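PDB 6J3D: alpha-acetolactate decarboxylase from Bacillus subtilis subsp. spizizenii, which probably decarboxylates (2S)-2-acetolactate to (R)-acetoin, a zinc-dependent step on the route from pyruvate to (R,R)-butane-2,3-diol. Local coordinates for residues Asp105-Ile110 against Asp218-Ile223; Tyr134-Asp139 against Gly181-Ala186. All coordinates share one frame; numbering follows the deposited sequence. Where two conformers were deposited one is given.

Contact 1: residues Asp105-Ile110 against Asp218-Ile223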
loop_
_atom_site.group_PDB
_atom_site.type_symbol
_atom_site.label_atom_id
_atom_site.label_comp_id
_atom_site.label_asym_id
_atom_site.label_seq_id
_atom_site.Cartn_x
_atom_site.Cartn_y
_atom_site.Cartn_z
ATOM N N ASP A 105 8.097 2.450 21.326
ATOM C CA ASP A 105 9.406 1.894 21.062
ATOM C C ASP A 105 10.588 2.883 21.250
ATOM O O ASP A 105 11.722 2.458 21.543
ATOM C CB ASP A 105 9.416 1.301 19.645
ATOM C CG ASP A 105 8.220 0.378 19.395
ATOM O OD1 ASP A 105 7.712 -0.274 20.352
ATOM O OD2 ASP A 105 7.747 0.337 18.242
ATOM N N MET A 106 10.340 4.166 21.001
ATOM C CA MET A 106 11.309 5.234 21.232
ATOM C C MET A 106 10.619 6.346 22.003
ATOM O O MET A 106 9.444 6.643 21.733
ATOM C CB MET A 106 11.827 5.807 19.906
ATOM C CG MET A 106 12.651 4.841 19.046
ATOM S SD MET A 106 12.698 5.249 17.262
ATOM C CE MET A 106 11.225 4.446 16.641
ATOM N N THR A 107 11.355 6.968 22.908
ATOM C CA THR A 107 10.887 8.123 23.655
ATOM C C THR A 107 11.928 9.229 23.597
ATOM O O THR A 107 13.144 8.951 23.673
ATOM C CB THR A 107 10.604 7.766 25.104
ATOM O OG1 THR A 107 9.672 6.663 25.151
ATOM C CG2 THR A 107 10.020 8.951 25.811
ATOM N N HIS A 108 11.478 10.475 23.491
ATOM C CA HIS A 108 12.397 11.630 23.459
ATOM C C HIS A 108 11.711 12.812 24.118
ATOM O O HIS A 108 10.567 13.111 23.787
ATOM C CB HIS A 108 12.741 11.950 21.987
ATOM C CG HIS A 108 13.783 13.007 21.826
ATOM N ND1 HIS A 108 15.086 12.843 22.254
ATOM C CD2 HIS A 108 13.705 14.268 21.336
ATOM C CE1 HIS A 108 15.760 13.960 22.041
ATOM N NE2 HIS A 108 14.947 14.840 21.478
ATOM N N LYS A 109 12.419 13.512 24.999
ATOM C CA LYS A 109 11.907 14.703 25.641
ATOM C C LYS A 109 12.362 15.957 24.901
ATOM O O LYS A 109 13.527 16.053 24.469
ATOM C CB LYS A 109 12.353 14.745 27.110
ATOM C CG LYS A 109 11.972 13.439 27.876
ATOM C CD LYS A 109 11.027 13.626 29.050
ATOM C CE LYS A 109 10.267 12.284 29.361
ATOM N NZ LYS A 109 8.830 12.439 29.857
ATOM N N ILE A 110 11.459 16.925 24.784
ATOM C CA ILE A 110 11.791 18.182 24.138
ATOM C C ILE A 110 11.428 19.270 25.157
ATOM O O ILE A 110 10.260 19.398 25.515
ATOM C CB ILE A 110 11.070 18.329 22.782
ATOM C CG1 ILE A 110 11.733 17.419 21.745
ATOM C CG2 ILE A 110 11.172 19.777 22.260
ATOM C CD1 ILE A 110 10.926 17.147 20.543
ATOM N N ASP A 218 7.400 22.041 25.727
ATOM C CA ASP A 218 7.759 21.110 26.826
ATOM C C ASP A 218 6.918 19.859 26.652
ATOM O O ASP A 218 5.750 19.814 27.091
ATOM C CB ASP A 218 7.473 21.702 28.228
ATOM C CG ASP A 218 8.361 22.805 28.589
ATOM O OD1 ASP A 218 9.459 22.521 29.157
ATOM O OD2 ASP A 218 7.929 23.977 28.417
ATOM N N CYS A 219 7.493 18.881 25.973
ATOM C CA CYS A 219 6.781 17.754 25.371
ATOM C C CYS A 219 7.534 16.466 25.528
ATOM O O CYS A 219 8.752 16.496 25.632
ATOM C CB CYS A 219 6.588 17.991 23.856
ATOM S SG CYS A 219 5.530 19.401 23.541
ATOM N N THR A 220 6.802 15.351 25.565
ATOM C CA THR A 220 7.350 14.021 25.461
ATOM C C THR A 220 6.880 13.427 24.148
ATOM O O THR A 220 5.692 13.427 23.864
ATOM C CB THR A 220 6.920 13.111 26.613
ATOM O OG1 THR A 220 7.377 13.664 27.853
ATOM C CG2 THR A 220 7.579 11.706 26.464
ATOM N N VAL A 221 7.820 12.913 23.358
ATOM C CA VAL A 221 7.511 12.335 22.066
ATOM C C VAL A 221 7.720 10.838 22.210
ATOM O O VAL A 221 8.758 10.403 22.719
ATOM C CB VAL A 221 8.411 12.861 20.946
ATOM C CG1 VAL A 221 8.053 12.206 19.573
ATOM C CG2 VAL A 221 8.300 14.394 20.885
ATOM N N THR A 222 6.727 10.073 21.763
ATOM C CA THR A 222 6.828 8.617 21.667
ATOM C C THR A 222 6.548 8.178 20.255
ATOM O O THR A 222 5.717 8.744 19.580
ATOM C CB THR A 222 5.944 7.890 22.718
ATOM O OG1 THR A 222 4.587 8.353 22.670
ATOM C CG2 THR A 222 6.457 8.187 24.132
ATOM N N ILE A 223 7.319 7.186 19.820
ATOM C CA ILE A 223 7.275 6.657 18.458
ATOM C C ILE A 223 7.125 5.146 18.510
ATOM O O ILE A 223 7.827 4.432 19.248
ATOM C CB ILE A 223 8.516 7.035 17.660
ATOM C CG1 ILE A 223 8.721 8.540 17.680
ATOM C CG2 ILE A 223 8.435 6.509 16.183
ATOM C CD1 ILE A 223 10.025 8.990 17.131
#
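Cys219 and Ile110 open an antiparallel pairing of strands 106-110 and 219-223, whose N-to-C directions differ by 161°, with paired backbone hydrogen bonds at every second residue. At this end Cys219 N gives a bond of 2.9 Å to Ile110 O, and Ile110 N returns one to Cys219 O. Thr220 comes next, in a non-hydrogen-bonded pair with Lys109. The lysine chain bends at chi2 (-119°) and again at chi4, which brings NZ back to Thr220 OG1 at 2.8 Å, the two side chains running alongside each other, while Thr220 CG2 lies 3.7 Å from Thr107 CG2. A valine in place of Thr220 would probably leave the Lys109 ammonium without its hydroxyl mate and set the end of that chain free to turn. Val221 pairs with His108 through two backbone bonds and faces the other way: its CG2 meets Ile110 CD1 at 3.8 Å, on the side where Phe119 of helix 116-126 touches both residues. Thr222 returns to the face of Thr107, its CG2 3.7 Å from Thr107 OG1. At Ile223 the pairing ends in a classic beta bulge, since Asp105 and Met106 both face this residue. Ile223 N bonds to Met106 O, and Ile223 O takes a bond from Met106 N at 3.1 Å and a weak one from Asp105 N.

Contact 2: residues Tyr134-Asp139 against Gly181-Ala186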
loop_
_atom_site.group_PDB
_atom_site.type_symbol
_atom_site.label_atom_id
_atom_site.label_comp_id
_atom_site.label_asym_id
_atom_site.label_seq_id
_atom_site.Cartn_x
_atom_site.Cartn_y
_atom_site.Cartn_z
ATOM N N TYR A 134 5.562 4.609 10.895
ATOM C CA TYR A 134 5.606 4.904 12.356
ATOM C C TYR A 134 4.338 5.554 12.796
ATOM O O TYR A 134 3.699 6.259 12.045
ATOM C CB TYR A 134 6.749 5.846 12.722
ATOM C CG TYR A 134 8.119 5.351 12.271
ATOM C CD1 TYR A 134 8.601 5.634 11.000
ATOM C CD2 TYR A 134 8.911 4.595 13.113
ATOM C CE1 TYR A 134 9.836 5.146 10.570
ATOM C CE2 TYR A 134 10.138 4.105 12.679
ATOM C CZ TYR A 134 10.580 4.385 11.433
ATOM O OH TYR A 134 11.791 3.929 10.972
ATOM N N ALA A 135 3.962 5.293 14.023
ATOM C CA ALA A 135 2.961 6.079 14.721
ATOM C C ALA A 135 3.728 6.996 15.646
ATOM O O ALA A 135 4.780 6.601 16.170
ATOM C CB ALA A 135 2.042 5.159 15.505
ATOM N N ILE A 136 3.262 8.220 15.798
ATOM C CA ILE A 136 3.914 9.205 16.667
ATOM C C ILE A 136 2.917 9.882 17.600
ATOM O O ILE A 136 1.774 10.152 17.201
ATOM C CB ILE A 136 4.713 10.202 15.823
ATOM C CG1 ILE A 136 5.595 11.082 16.690
ATOM C CG2 ILE A 136 3.826 11.072 15.002
ATOM C CD1 ILE A 136 6.741 11.690 15.868
ATOM N N ARG A 137 3.362 10.149 18.844
ATOM C CA ARG A 137 2.564 10.857 19.808
ATOM C C ARG A 137 3.401 11.916 20.454
ATOM O O ARG A 137 4.537 11.634 20.862
ATOM C CB ARG A 137 2.048 9.935 20.899
ATOM C CG ARG A 137 1.224 10.602 21.962
ATOM C CD ARG A 137 0.430 9.550 22.745
ATOM N NE ARG A 137 -0.270 10.171 23.859
ATOM C CZ ARG A 137 -1.127 9.570 24.686
ATOM N NH1 ARG A 137 -1.465 8.303 24.516
ATOM N NH2 ARG A 137 -1.650 10.272 25.690
ATOM N N ILE A 138 2.832 13.117 20.591
ATOM C CA ILE A 138 3.513 14.204 21.272
ATOM C C ILE A 138 2.587 14.713 22.357
ATOM O O ILE A 138 1.508 15.215 22.034
ATOM C CB ILE A 138 3.863 15.350 20.328
ATOM C CG1 ILE A 138 4.607 14.871 19.098
ATOM C CG2 ILE A 138 4.683 16.432 21.105
ATOM C CD1 ILE A 138 4.510 15.884 17.962
ATOM N N ASP A 139 3.004 14.623 23.611
ATOM C CA ASP A 139 2.164 15.114 24.714
ATOM C C ASP A 139 2.826 16.284 25.379
ATOM O O ASP A 139 3.995 16.225 25.645
ATOM C CB ASP A 139 2.012 14.072 25.791
ATOM C CG ASP A 139 1.312 12.848 25.333
ATOM O OD1 ASP A 139 0.255 12.943 24.655
ATOM O OD2 ASP A 139 1.951 11.762 25.498
ATOM N N GLY A 181 -0.326 10.883 15.240
ATOM C CA GLY A 181 -0.471 10.597 13.839
ATOM C C GLY A 181 0.502 9.564 13.360
ATOM O O GLY A 181 1.045 8.797 14.137
ATOM N N PHE A 182 0.749 9.625 12.061
ATOM C CA PHE A 182 1.537 8.619 11.386
ATOM C C PHE A 182 2.579 9.240 10.495
ATOM O O PHE A 182 2.366 10.316 9.924
ATOM C CB PHE A 182 0.616 7.708 10.569
ATOM C CG PHE A 182 -0.328 6.914 11.391
ATOM C CD1 PHE A 182 0.096 5.771 12.027
ATOM C CD2 PHE A 182 -1.644 7.333 11.574
ATOM C CE1 PHE A 182 -0.815 5.024 12.810
ATOM C CE2 PHE A 182 -2.516 6.594 12.351
ATOM C CZ PHE A 182 -2.109 5.483 12.976
ATOM N N LEU A 183 3.714 8.537 10.357
ATOM C CA LEU A 183 4.786 8.900 9.435
ATOM C C LEU A 183 4.780 7.819 8.351
ATOM O O LEU A 183 4.871 6.631 8.686
ATOM C CB LEU A 183 6.117 8.892 10.164
ATOM C CG LEU A 183 6.306 9.621 11.467
ATOM C CD1 LEU A 183 7.807 9.765 11.642
ATOM C CD2 LEU A 183 5.541 10.879 11.605
ATOM N N THR A 184 4.552 8.231 7.101
ATOM C CA THR A 184 4.319 7.341 5.965
ATOM C C THR A 184 5.430 7.512 4.947
ATOM O O THR A 184 5.758 8.640 4.528
ATOM C CB THR A 184 2.982 7.666 5.313
ATOM O OG1 THR A 184 1.932 7.406 6.267
ATOM C CG2 THR A 184 2.745 6.827 4.112
ATOM N N PRO A 185 6.035 6.394 4.534
ATOM C CA PRO A 185 7.068 6.483 3.492
ATOM C C PRO A 185 6.509 6.911 2.116
ATOM O O PRO A 185 5.331 6.716 1.805
ATOM C CB PRO A 185 7.623 5.064 3.420
ATOM C CG PRO A 185 6.919 4.243 4.352
ATOM C CD PRO A 185 5.839 5.024 5.015
ATOM N N ALA A 186 7.360 7.520 1.303
ATOM C CA ALA A 186 6.904 8.053 0.022
ATOM C C ALA A 186 6.277 7.043 -0.931
ATOM O O ALA A 186 5.384 7.424 -1.722
ATOM C CB ALA A 186 8.075 8.802 -0.653
#
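Tyr134 and Leu183 form the closely packed end of this contact. Leu183 N bonds to Tyr134 O at 2.8 Å, and Tyr134 N bonds back to Leu183 O. Their side chains share one face: Tyr134 CB lies 4.0 Å from Leu183 CG, and Leu183 CB sits at the edge of the tyrosine ring. Ile136 continues this face, with CG1 anti to the backbone N (chi1 -170°), which leaves CG2 to meet Leu183 CD2 at 3.8 Å. The paired backbone bonds and the 141° between their directions make strands 134-139 and 181-184 antiparallel neighbours in the beta framework of the decarboxylase. On the reverse face Ala135 CB is 3.9 Å from Phe182 CE1, and the phenylalanine side chain comes within about 5 Å of that of the zinc ligand His197. Gly181 closes the pairing with two backbone bonds to Ile136; its N donates to Ile136 O at 3.0 Å. Past Ile136 the segment 181-186 has no residue opposite, and the partly exposed side chains there are polar: Arg137 NE donates almost straight (170°) to the syn lone pair of Asp139 OD1 at 2.9 Å, in the guanidinium plane. Asp139 OD1 also bonds Thr178 OG1, while Arg137 NH1 forms a salt bridge with Asp73.

In the fold
Strand 219-232 lies between strands 106-110 and 133-139, so the two contacts are successive steps across one set of neighbouring strands, with centres 12 Å apart. The join is direct: Thr222 N lies 2.8 Å from Arg137 O and Thr220 N 2.9 Å from Asp139 O, both probable hydrogen bonds, and Ile223 CG2 packs on Tyr134 CD2. Contact 1 is the outer step, its centre about 19 Å from the centre of the chain and partly buried, with hydroxyls and an ammonium on one face and mostly apolar groups, with His108, toward helix 116-126. Contact 2 has its centre about 9 Å from the centre of the chain; all its touching residues are buried, its cross-strand side-chain contacts are apolar, and it approaches the zinc-binding histidines.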